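Local structure of Cas13d (6IV9) at residues K275-I283 / E313-L321; A648-G659 / E684-K695. The protein binds CRISPR RNA and, with its two HEPN domains, probably carries out both maturation of that guide RNA and cleavage of target RNA. The protein carries 2 engineered substitutions. All blocks are in the same frame, centred on the assembly; numbering follows the deposited sequence.

Both contacts join helices that are near neighbours along a predominantly helical part of the chain, free of strands between the paired segments. From the N terminus, residues 275-283 and 313-321 are separated by 29 residues, 13 of them helical, and contact 1 closes that loop by laying helix 312-330 across helix 267-291. The chain then runs through many further helices before contact 2 closes a second loop, with 24 residues between its segments, 13 of them helical, by bringing helix 683-696 against helix 651-660. The two loops lie in series, neither nested nor crossing, their centres about 44 Å apart. Contact 1 is tied to helices 497-505 and 232-251, whereas contact 2 rests on the long helix 713-760.

Contact 1 of 2, residues K275-I283 / E313-L321; sequences KRVYHMLAI and EYRDTLDYL
The imidazole of His-279 is sandwiched: Tyr-314 CA lies over one face, 4.0 Å from the ring centroid, and the carbonyl oxygen of Lys-275, one turn earlier, lies against the opposite face. At its edge, both nitrogens are bonded. The motif is a buried helix-helix crossing, steep at 104°, probably within the HEPN architecture. His-279 NE2 donates to Glu-313 OE2 (2.8 Å); the acceptor lies in the ring plane, though the donor stands above the carboxylate plane. ND1 and Thr-317 OG1 share an almost straight hydrogen bond of 2.7 Å. Histidine suits this place because two polar atoms on one small ring reach two turns of the other helix. With CG between its backbone N and carbonyl carbon (chi1 68°) and the chain extended beyond, Glu-313 carries its carboxylate to NE2. OE2 also accepts from Tyr-219 N.

The Tyr-314 ring is a knob among Tyr-278, His-279, Ala-282 and Ile-283. His-279 CD2 sits over its centre, 3.5 Å from Tyr-314 CE2, and Ala-282 CB fits its edge. The Tyr-314 and Tyr-278 hydroxyls both bond to Asn-217 O, satisfying two buried polar ends. Farther along, the Arg-276 guanidinium stacks off-centre on the exposed Tyr-320 ring, planes 8° apart, with CD over the ring face; arginine suits this rim because its flat cation can lie on an aromatic and still meet solvent. Nearby, Met-280 SD meets Leu-321 CD1 tip to tip at 4.0 Å.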
loop_
_atom_site.group_PDB
_atom_site.type_symbol
_atom_site.label_atom_id
_atom_site.label_comp_id
_atom_site.label_asym_id
_atom_site.label_seq_id
_atom_site.Cartn_x
_atom_site.Cartn_y
_atom_site.Cartn_z
ATOM N N LYS A 275 -26.799 7.565 -1.337
ATOM C CA LYS A 275 -26.429 8.086 -0.007
ATOM C C LYS A 275 -25.149 7.389 0.474
ATOM O O LYS A 275 -24.274 8.057 0.975
ATOM C CB LYS A 275 -27.599 7.831 0.941
ATOM C CG LYS A 275 -27.440 8.371 2.348
ATOM C CD LYS A 275 -28.642 8.105 3.201
ATOM C CE LYS A 275 -28.744 9.049 4.368
ATOM N NZ LYS A 275 -30.015 8.886 5.106
ATOM N N ARG A 276 -25.068 6.078 0.297
ATOM C CA ARG A 276 -23.864 5.314 0.707
ATOM C C ARG A 276 -22.650 5.797 -0.090
ATOM O O ARG A 276 -21.633 5.997 0.499
ATOM C CB ARG A 276 -24.087 3.816 0.490
ATOM C CG ARG A 276 -25.079 3.196 1.457
ATOM C CD ARG A 276 -24.995 1.698 1.476
ATOM N NE ARG A 276 -25.347 1.132 0.200
ATOM C CZ ARG A 276 -26.559 0.718 -0.133
ATOM N NH1 ARG A 276 -27.575 0.906 0.683
ATOM N NH2 ARG A 276 -26.743 0.104 -1.282
ATOM N N VAL A 277 -22.802 5.987 -1.395
ATOM C CA VAL A 277 -21.680 6.469 -2.246
ATOM C C VAL A 277 -21.273 7.870 -1.794
ATOM O O VAL A 277 -20.096 8.121 -1.662
ATOM C CB VAL A 277 -22.038 6.431 -3.741
ATOM C CG1 VAL A 277 -20.946 7.039 -4.583
ATOM C CG2 VAL A 277 -22.330 5.027 -4.195
ATOM N N TYR A 278 -22.251 8.718 -1.512
ATOM C CA TYR A 278 -21.945 10.090 -1.061
ATOM C C TYR A 278 -21.135 10.031 0.239
ATOM O O TYR A 278 -20.155 10.727 0.346
ATOM C CB TYR A 278 -23.242 10.846 -0.772
ATOM C CG TYR A 278 -23.017 12.121 -0.011
ATOM C CD1 TYR A 278 -22.301 13.155 -0.571
ATOM C CD2 TYR A 278 -23.485 12.287 1.275
ATOM C CE1 TYR A 278 -22.065 14.325 0.117
ATOM C CE2 TYR A 278 -23.259 13.455 1.978
ATOM C CZ TYR A 278 -22.547 14.478 1.396
ATOM O OH TYR A 278 -22.310 15.632 2.057
ATOM N N HIS A 279 -21.542 9.190 1.176
ATOM C CA HIS A 279 -20.828 9.096 2.470
ATOM C C HIS A 279 -19.380 8.659 2.238
ATOM O O HIS A 279 -18.506 9.161 2.916
ATOM C CB HIS A 279 -21.565 8.125 3.385
ATOM C CG HIS A 279 -22.837 8.677 3.926
ATOM N ND1 HIS A 279 -23.813 7.897 4.451
ATOM C CD2 HIS A 279 -23.286 9.937 4.015
ATOM C CE1 HIS A 279 -24.799 8.648 4.844
ATOM N NE2 HIS A 279 -24.503 9.884 4.592
ATOM N N MET A 280 -19.172 7.710 1.338
ATOM C CA MET A 280 -17.803 7.226 1.060
ATOM C C MET A 280 -16.960 8.369 0.488
ATOM O O MET A 280 -15.889 8.595 0.990
ATOM C CB MET A 280 -17.853 6.050 0.080
ATOM C CG MET A 280 -18.518 4.825 0.658
ATOM S SD MET A 280 -18.826 3.462 -0.477
ATOM C CE MET A 280 -17.179 2.801 -0.685
ATOM N N LEU A 281 -17.482 9.091 -0.496
ATOM C CA LEU A 281 -16.733 10.196 -1.136
ATOM C C LEU A 281 -16.476 11.322 -0.137
ATOM O O LEU A 281 -15.397 11.809 -0.087
ATOM C CB LEU A 281 -17.551 10.719 -2.314
ATOM C CG LEU A 281 -17.864 9.701 -3.396
ATOM C CD1 LEU A 281 -18.618 10.352 -4.528
ATOM C CD2 LEU A 281 -16.609 9.050 -3.903
ATOM N N ALA A 282 -17.481 11.682 0.640
ATOM C CA ALA A 282 -17.336 12.763 1.630
ATOM C C ALA A 282 -16.273 12.375 2.663
ATOM O O ALA A 282 -15.549 13.226 3.089
ATOM C CB ALA A 282 -18.663 13.024 2.272
ATOM N N ILE A 283 -16.244 11.122 3.083
ATOM C CA ILE A 283 -15.214 10.677 4.064
ATOM C C ILE A 283 -13.826 10.778 3.429
ATOM O O ILE A 283 -12.941 11.282 4.056
ATOM C CB ILE A 283 -15.508 9.269 4.590
ATOM C CG1 ILE A 283 -16.681 9.288 5.562
ATOM C CG2 ILE A 283 -14.276 8.676 5.227
ATOM C CD1 ILE A 283 -17.256 7.948 5.852
ATOM N N GLU A 313 -25.604 8.956 10.303
ATOM C CA GLU A 313 -25.920 8.326 8.997
ATOM C C GLU A 313 -24.619 7.825 8.345
ATOM O O GLU A 313 -24.647 6.829 7.684
ATOM C CB GLU A 313 -26.760 9.252 8.121
ATOM C CG GLU A 313 -26.046 10.490 7.623
ATOM C CD GLU A 313 -26.846 11.283 6.610
ATOM O OE1 GLU A 313 -28.027 11.458 6.835
ATOM O OE2 GLU A 313 -26.291 11.702 5.622
ATOM N N TYR A 314 -23.524 8.541 8.534
ATOM C CA TYR A 314 -22.229 8.111 7.954
ATOM C C TYR A 314 -21.809 6.782 8.568
ATOM O O TYR A 314 -21.362 5.923 7.872
ATOM C CB TYR A 314 -21.156 9.155 8.227
ATOM C CG TYR A 314 -21.202 10.352 7.325
ATOM C CD1 TYR A 314 -22.044 11.411 7.584
ATOM C CD2 TYR A 314 -20.402 10.423 6.210
ATOM C CE1 TYR A 314 -22.081 12.517 6.758
ATOM C CE2 TYR A 314 -20.420 11.521 5.378
ATOM C CZ TYR A 314 -21.267 12.573 5.648
ATOM O OH TYR A 314 -21.257 13.640 4.820
ATOM N N ARG A 315 -21.985 6.654 9.875
ATOM C CA ARG A 315 -21.637 5.416 10.609
ATOM C C ARG A 315 -22.516 4.265 10.130
ATOM O O ARG A 315 -22.056 3.158 10.132
ATOM C CB ARG A 315 -21.562 5.659 12.114
ATOM C CG ARG A 315 -20.402 6.561 12.500
ATOM C CD ARG A 315 -20.158 6.656 13.983
ATOM N NE ARG A 315 -21.241 7.321 14.669
ATOM C CZ ARG A 315 -21.471 8.611 14.626
ATOM N NH1 ARG A 315 -20.649 9.408 13.984
ATOM N NH2 ARG A 315 -22.534 9.105 15.213
ATOM N N ASP A 316 -23.757 4.558 9.768
ATOM C CA ASP A 316 -24.666 3.512 9.245
ATOM C C ASP A 316 -24.095 2.968 7.933
ATOM O O ASP A 316 -24.192 1.796 7.698
ATOM C CB ASP A 316 -26.078 4.058 9.090
ATOM C CG ASP A 316 -26.780 4.226 10.420
ATOM O OD1 ASP A 316 -26.346 3.627 11.383
ATOM O OD2 ASP A 316 -27.734 4.958 10.457
ATOM N N THR A 317 -23.565 3.846 7.094
ATOM C CA THR A 317 -22.973 3.381 5.822
ATOM C C THR A 317 -21.764 2.489 6.114
ATOM O O THR A 317 -21.670 1.445 5.519
ATOM C CB THR A 317 -22.591 4.552 4.916
ATOM O OG1 THR A 317 -23.778 5.183 4.447
ATOM C CG2 THR A 317 -21.718 4.124 3.762
ATOM N N LEU A 318 -20.912 2.887 7.045
ATOM C CA LEU A 318 -19.706 2.077 7.351
ATOM C C LEU A 318 -20.137 0.703 7.854
ATOM O O LEU A 318 -19.571 -0.259 7.429
ATOM C CB LEU A 318 -18.850 2.803 8.384
ATOM C CG LEU A 318 -18.223 4.099 7.896
ATOM C CD1 LEU A 318 -17.297 4.660 8.942
ATOM C CD2 LEU A 318 -17.479 3.870 6.602
ATOM N N ASP A 319 -21.144 0.658 8.717
ATOM C CA ASP A 319 -21.659 -0.632 9.230
ATOM C C ASP A 319 -22.249 -1.457 8.092
ATOM O O ASP A 319 -22.040 -2.631 8.065
ATOM C CB ASP A 319 -22.680 -0.400 10.336
ATOM C CG ASP A 319 -22.012 -0.033 11.642
ATOM O OD1 ASP A 319 -20.884 -0.432 11.835
ATOM O OD2 ASP A 319 -22.633 0.650 12.422
ATOM N N TYR A 320 -22.957 -0.814 7.185
ATOM C CA TYR A 320 -23.598 -1.554 6.084
ATOM C C TYR A 320 -22.541 -2.255 5.226
ATOM O O TYR A 320 -22.719 -3.398 4.880
ATOM C CB TYR A 320 -24.387 -0.566 5.233
ATOM C CG TYR A 320 -25.093 -1.187 4.066
ATOM C CD1 TYR A 320 -24.435 -1.433 2.884
ATOM C CD2 TYR A 320 -26.416 -1.550 4.153
ATOM C CE1 TYR A 320 -25.075 -2.010 1.809
ATOM C CE2 TYR A 320 -27.073 -2.131 3.091
ATOM C CZ TYR A 320 -26.402 -2.358 1.913
ATOM O OH TYR A 320 -27.050 -2.936 0.871
ATOM N N LEU A 321 -21.472 -1.547 4.883
ATOM C CA LEU A 321 -20.438 -2.158 4.020
ATOM C C LEU A 321 -19.763 -3.324 4.735
ATOM O O LEU A 321 -19.640 -4.358 4.140
ATOM C CB LEU A 321 -19.415 -1.085 3.647
ATOM C CG LEU A 321 -19.959 0.144 2.927
ATOM C CD1 LEU A 321 -18.906 1.231 2.853
ATOM C CD2 LEU A 321 -20.470 -0.216 1.544
#

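Contact 2 of 2, residues A648-G659 / E684-K695; sequences AKNEKVVMFVLG and EAKRSELARMIK
A hydrogen bond from Arg-687 to Leu-658, and a bridging water, link an inclined, broadly antiparallel helix pair with axes 9.4 Å apart at 130°. Arg-687 NE donates to Leu-658 O (2.9 Å), which lies in the guanidinium plane while the donor stands above the carbonyl plane. Arginine suits this spot because NH2 remains to bind Ile-661 O and Asp-663. At the other end a water donates to Ala-648 O and Ala-691 O, and Lys-695 NZ reaches Lys-649 O in a weak bond. Asn-650 is the N-cap of helix 651-660, its OD1 accepting from Val-653 N.

Met-655, folded at chi2 (-63°) and chi3, is a knob into a polar-rimmed hole of Glu-684, Arg-687, Ser-688 and Ala-691; CE lies 3.4 Å from Glu-684 OE2. Apolar packing follows: the small Ala-691 admits Met-655 SD, Val-654 CG1 (3.8 Å) and Leu-658 CD2, and Ile-694 packs on Val-654 and Ala-648.

Charge plays a looser, probably longer-range part: the Glu-651 carboxylate rests on aliphatic carbons of Arg-692 and Lys-695, OE2 3.3 Å from Lys-695 CE.

Around the pair, helix 713-760 backs Ala-648 and Leu-658, while helix 663-673 packs against Arg-687 and Leu-690.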
loop_
_atom_site.group_PDB
_atom_site.type_symbol
_atom_site.label_atom_id
_atom_site.label_comp_id
_atom_site.label_asym_id
_atom_site.label_seq_id
_atom_site.Cartn_x
_atom_site.Cartn_y
_atom_site.Cartn_z
ATOM N N ALA A 648 0.860 1.415 -25.982
ATOM C CA ALA A 648 1.263 0.016 -26.253
ATOM C C ALA A 648 1.931 -0.113 -27.620
ATOM O O ALA A 648 2.513 -1.131 -27.878
ATOM C CB ALA A 648 0.097 -0.921 -26.161
ATOM N N LYS A 649 1.785 0.892 -28.468
ATOM C CA LYS A 649 2.375 0.844 -29.829
ATOM C C LYS A 649 3.851 1.214 -29.771
ATOM O O LYS A 649 4.540 1.030 -30.752
ATOM C CB LYS A 649 1.612 1.770 -30.770
ATOM C CG LYS A 649 0.243 1.249 -31.149
ATOM C CD LYS A 649 -0.569 2.247 -31.876
ATOM C CE LYS A 649 -1.996 1.782 -32.023
ATOM N NZ LYS A 649 -2.797 2.740 -32.813
ATOM N N ASN A 650 4.294 1.687 -28.624
ATOM C CA ASN A 650 5.695 2.118 -28.473
ATOM C C ASN A 650 6.546 0.925 -28.046
ATOM O O ASN A 650 6.581 0.624 -26.885
ATOM C CB ASN A 650 5.770 3.242 -27.459
ATOM C CG ASN A 650 7.122 3.891 -27.474
ATOM O OD1 ASN A 650 8.131 3.207 -27.579
ATOM N ND2 ASN A 650 7.137 5.201 -27.410
ATOM N N GLU A 651 7.259 0.332 -28.992
ATOM C CA GLU A 651 8.072 -0.870 -28.700
ATOM C C GLU A 651 9.155 -0.578 -27.662
ATOM O O GLU A 651 9.486 -1.466 -26.927
ATOM C CB GLU A 651 8.568 -1.512 -29.990
ATOM C CG GLU A 651 7.434 -2.175 -30.738
ATOM C CD GLU A 651 7.820 -2.692 -32.106
ATOM O OE1 GLU A 651 7.964 -3.886 -32.246
ATOM O OE2 GLU A 651 7.977 -1.879 -33.001
ATOM N N LYS A 652 9.702 0.624 -27.646
ATOM C CA LYS A 652 10.769 0.913 -26.662
ATOM C C LYS A 652 10.223 0.830 -25.239
ATOM O O LYS A 652 10.896 0.295 -24.392
ATOM C CB LYS A 652 11.360 2.294 -26.914
ATOM C CG LYS A 652 12.355 2.333 -28.056
ATOM C CD LYS A 652 13.129 3.608 -28.096
ATOM C CE LYS A 652 12.266 4.787 -28.443
ATOM N NZ LYS A 652 13.095 5.942 -28.848
ATOM N N VAL A 653 9.061 1.421 -25.015
ATOM C CA VAL A 653 8.427 1.367 -23.668
ATOM C C VAL A 653 8.064 -0.078 -23.325
ATOM O O VAL A 653 8.407 -0.526 -22.276
ATOM C CB VAL A 653 7.160 2.234 -23.657
ATOM C CG1 VAL A 653 6.401 2.063 -22.366
ATOM C CG2 VAL A 653 7.471 3.691 -23.915
ATOM N N VAL A 654 7.403 -0.779 -24.236
ATOM C CA VAL A 654 7.002 -2.190 -23.982
ATOM C C VAL A 654 8.248 -3.053 -23.779
ATOM O O VAL A 654 8.260 -3.843 -22.893
ATOM C CB VAL A 654 6.103 -2.713 -25.106
ATOM C CG1 VAL A 654 5.895 -4.203 -25.002
ATOM C CG2 VAL A 654 4.789 -1.972 -25.119
ATOM N N MET A 655 9.281 -2.842 -24.579
ATOM C CA MET A 655 10.536 -3.618 -24.428
ATOM C C MET A 655 11.156 -3.306 -23.063
ATOM O O MET A 655 11.733 -4.191 -22.481
ATOM C CB MET A 655 11.534 -3.324 -25.551
ATOM C CG MET A 655 11.251 -4.074 -26.836
ATOM S SD MET A 655 11.367 -5.853 -26.684
ATOM C CE MET A 655 13.137 -6.065 -26.563
ATOM N N PHE A 656 11.042 -2.066 -22.599
ATOM C CA PHE A 656 11.605 -1.737 -21.270
ATOM C C PHE A 656 10.902 -2.569 -20.192
ATOM O O PHE A 656 11.553 -3.146 -19.373
ATOM C CB PHE A 656 11.440 -0.254 -20.958
ATOM C CG PHE A 656 11.737 0.048 -19.518
ATOM C CD1 PHE A 656 13.000 -0.156 -19.008
ATOM C CD2 PHE A 656 10.747 0.488 -18.670
ATOM C CE1 PHE A 656 13.270 0.073 -17.675
ATOM C CE2 PHE A 656 11.020 0.727 -17.338
ATOM C CZ PHE A 656 12.273 0.505 -16.846
ATOM N N VAL A 657 9.579 -2.630 -20.236
ATOM C CA VAL A 657 8.807 -3.426 -19.240
ATOM C C VAL A 657 9.131 -4.917 -19.372
ATOM O O VAL A 657 9.366 -5.548 -18.384
ATOM C CB VAL A 657 7.296 -3.169 -19.364
ATOM C CG1 VAL A 657 6.505 -4.040 -18.419
ATOM C CG2 VAL A 657 6.972 -1.715 -19.129
ATOM N N LEU A 658 9.170 -5.424 -20.597
ATOM C CA LEU A 658 9.463 -6.849 -20.880
ATOM C C LEU A 658 10.873 -7.175 -20.359
ATOM O O LEU A 658 11.098 -8.272 -19.917
ATOM C CB LEU A 658 9.390 -7.034 -22.395
ATOM C CG LEU A 658 8.188 -7.736 -23.021
ATOM C CD1 LEU A 658 7.051 -8.075 -22.092
ATOM C CD2 LEU A 658 7.736 -7.071 -24.294
ATOM N N GLY A 659 11.788 -6.212 -20.420
ATOM C CA GLY A 659 13.184 -6.404 -19.991
ATOM C C GLY A 659 13.283 -6.755 -18.522
ATOM O O GLY A 659 14.211 -7.432 -18.147
ATOM N N GLU A 684 16.250 -11.941 -26.260
ATOM C CA GLU A 684 15.957 -10.598 -26.811
ATOM C C GLU A 684 14.989 -10.743 -27.989
ATOM O O GLU A 684 14.148 -9.894 -28.141
ATOM C CB GLU A 684 17.234 -9.842 -27.171
ATOM C CG GLU A 684 17.001 -8.387 -27.552
ATOM C CD GLU A 684 16.571 -7.392 -26.476
ATOM O OE1 GLU A 684 16.303 -7.794 -25.325
ATOM O OE2 GLU A 684 16.502 -6.203 -26.790
ATOM N N ALA A 685 15.175 -11.764 -28.823
ATOM C CA ALA A 685 14.268 -11.998 -29.962
ATOM C C ALA A 685 12.866 -12.322 -29.435
ATOM O O ALA A 685 11.924 -11.831 -29.984
ATOM C CB ALA A 685 14.797 -13.109 -30.821
ATOM N N LYS A 686 12.777 -13.145 -28.404
ATOM C CA LYS A 686 11.471 -13.514 -27.814
ATOM C C LYS A 686 10.797 -12.265 -27.238
ATOM O O LYS A 686 9.635 -12.078 -27.490
ATOM C CB LYS A 686 11.678 -14.596 -26.758
ATOM C CG LYS A 686 12.203 -15.914 -27.294
ATOM C CD LYS A 686 12.263 -16.984 -26.268
ATOM C CE LYS A 686 12.451 -18.339 -26.900
ATOM N NZ LYS A 686 13.703 -18.971 -26.471
ATOM N N ARG A 687 11.544 -11.429 -26.532
ATOM C CA ARG A 687 10.959 -10.178 -25.990
ATOM C C ARG A 687 10.511 -9.309 -27.165
ATOM O O ARG A 687 9.428 -8.785 -27.111
ATOM C CB ARG A 687 11.966 -9.437 -25.113
ATOM C CG ARG A 687 12.243 -10.089 -23.769
ATOM C CD ARG A 687 13.067 -9.216 -22.844
ATOM N NE ARG A 687 13.119 -9.662 -21.470
ATOM C CZ ARG A 687 13.990 -10.513 -20.973
ATOM N NH1 ARG A 687 14.990 -10.946 -21.704
ATOM N NH2 ARG A 687 13.857 -10.939 -19.739
ATOM N N SER A 688 11.348 -9.214 -28.198
ATOM C CA SER A 688 11.046 -8.385 -29.387
ATOM C C SER A 688 9.773 -8.904 -30.036
ATOM O O SER A 688 8.938 -8.114 -30.401
ATOM C CB SER A 688 12.179 -8.371 -30.359
ATOM O OG SER A 688 13.272 -7.692 -29.810
ATOM N N GLU A 689 9.681 -10.216 -30.194
ATOM C CA GLU A 689 8.355 -10.869 -30.645
ATOM C C GLU A 689 7.026 -10.608 -29.866
ATOM O O GLU A 689 6.042 -10.244 -30.442
ATOM C CB GLU A 689 8.596 -12.365 -30.860
ATOM C CG GLU A 689 7.747 -12.979 -31.957
ATOM C CD GLU A 689 8.145 -14.388 -32.380
ATOM O OE1 GLU A 689 9.330 -14.743 -32.252
ATOM O OE2 GLU A 689 7.270 -15.129 -32.845
ATOM N N LEU A 690 7.162 -10.601 -28.548
ATOM C CA LEU A 690 6.041 -10.291 -27.635
ATOM C C LEU A 690 5.699 -8.805 -27.784
ATOM O O LEU A 690 4.542 -8.484 -27.791
ATOM C CB LEU A 690 6.437 -10.677 -26.212
ATOM C CG LEU A 690 6.624 -12.171 -25.997
ATOM C CD1 LEU A 690 7.210 -12.471 -24.640
ATOM C CD2 LEU A 690 5.326 -12.901 -26.197
ATOM N N ALA A 691 6.706 -7.948 -27.913
ATOM C CA ALA A 691 6.468 -6.498 -28.065
ATOM C C ALA A 691 5.707 -6.221 -29.364
ATOM O O ALA A 691 4.846 -5.377 -29.364
ATOM C CB ALA A 691 7.750 -5.732 -27.991
ATOM N N ARG A 692 6.060 -6.919 -30.436
ATOM C CA ARG A 692 5.362 -6.757 -31.732
ATOM C C ARG A 692 3.911 -7.212 -31.601
ATOM O O ARG A 692 3.057 -6.574 -32.159
ATOM C CB ARG A 692 6.071 -7.570 -32.807
ATOM C CG ARG A 692 7.293 -6.868 -33.356
ATOM C CD ARG A 692 7.655 -7.423 -34.716
ATOM N NE ARG A 692 8.342 -8.691 -34.588
ATOM C CZ ARG A 692 9.574 -8.850 -34.142
ATOM N NH1 ARG A 692 10.009 -10.062 -33.885
ATOM N NH2 ARG A 692 10.364 -7.812 -33.961
ATOM N N MET A 693 3.673 -8.297 -30.881
ATOM C CA MET A 693 2.293 -8.799 -30.703
ATOM C C MET A 693 1.462 -7.749 -29.974
ATOM O O MET A 693 0.341 -7.537 -30.355
ATOM C CB MET A 693 2.289 -10.050 -29.838
ATOM C CG MET A 693 2.807 -11.243 -30.538
ATOM S SD MET A 693 2.258 -12.708 -29.686
ATOM C CE MET A 693 1.461 -11.987 -28.264
ATOM N N ILE A 694 2.031 -7.166 -28.930
ATOM C CA ILE A 694 1.347 -6.123 -28.123
ATOM C C ILE A 694 1.086 -4.900 -29.003
ATOM O O ILE A 694 0.001 -4.368 -28.980
ATOM C CB ILE A 694 2.192 -5.803 -26.885
ATOM C CG1 ILE A 694 2.109 -6.948 -25.884
ATOM C CG2 ILE A 694 1.781 -4.490 -26.269
ATOM C CD1 ILE A 694 3.176 -6.934 -24.865
ATOM N N LYS A 695 2.049 -4.537 -29.830
ATOM C CA LYS A 695 1.892 -3.371 -30.718
ATOM C C LYS A 695 0.724 -3.599 -31.687
ATOM O O LYS A 695 0.098 -2.637 -32.048
ATOM C CB LYS A 695 3.186 -3.155 -31.500
ATOM C CG LYS A 695 3.149 -2.031 -32.515
ATOM C CD LYS A 695 4.241 -2.120 -33.538
ATOM C CE LYS A 695 4.987 -0.826 -33.754
ATOM N NZ LYS A 695 4.098 0.340 -33.936
HETATM O O HOH W 1 4.932 -2.668 -28.342
#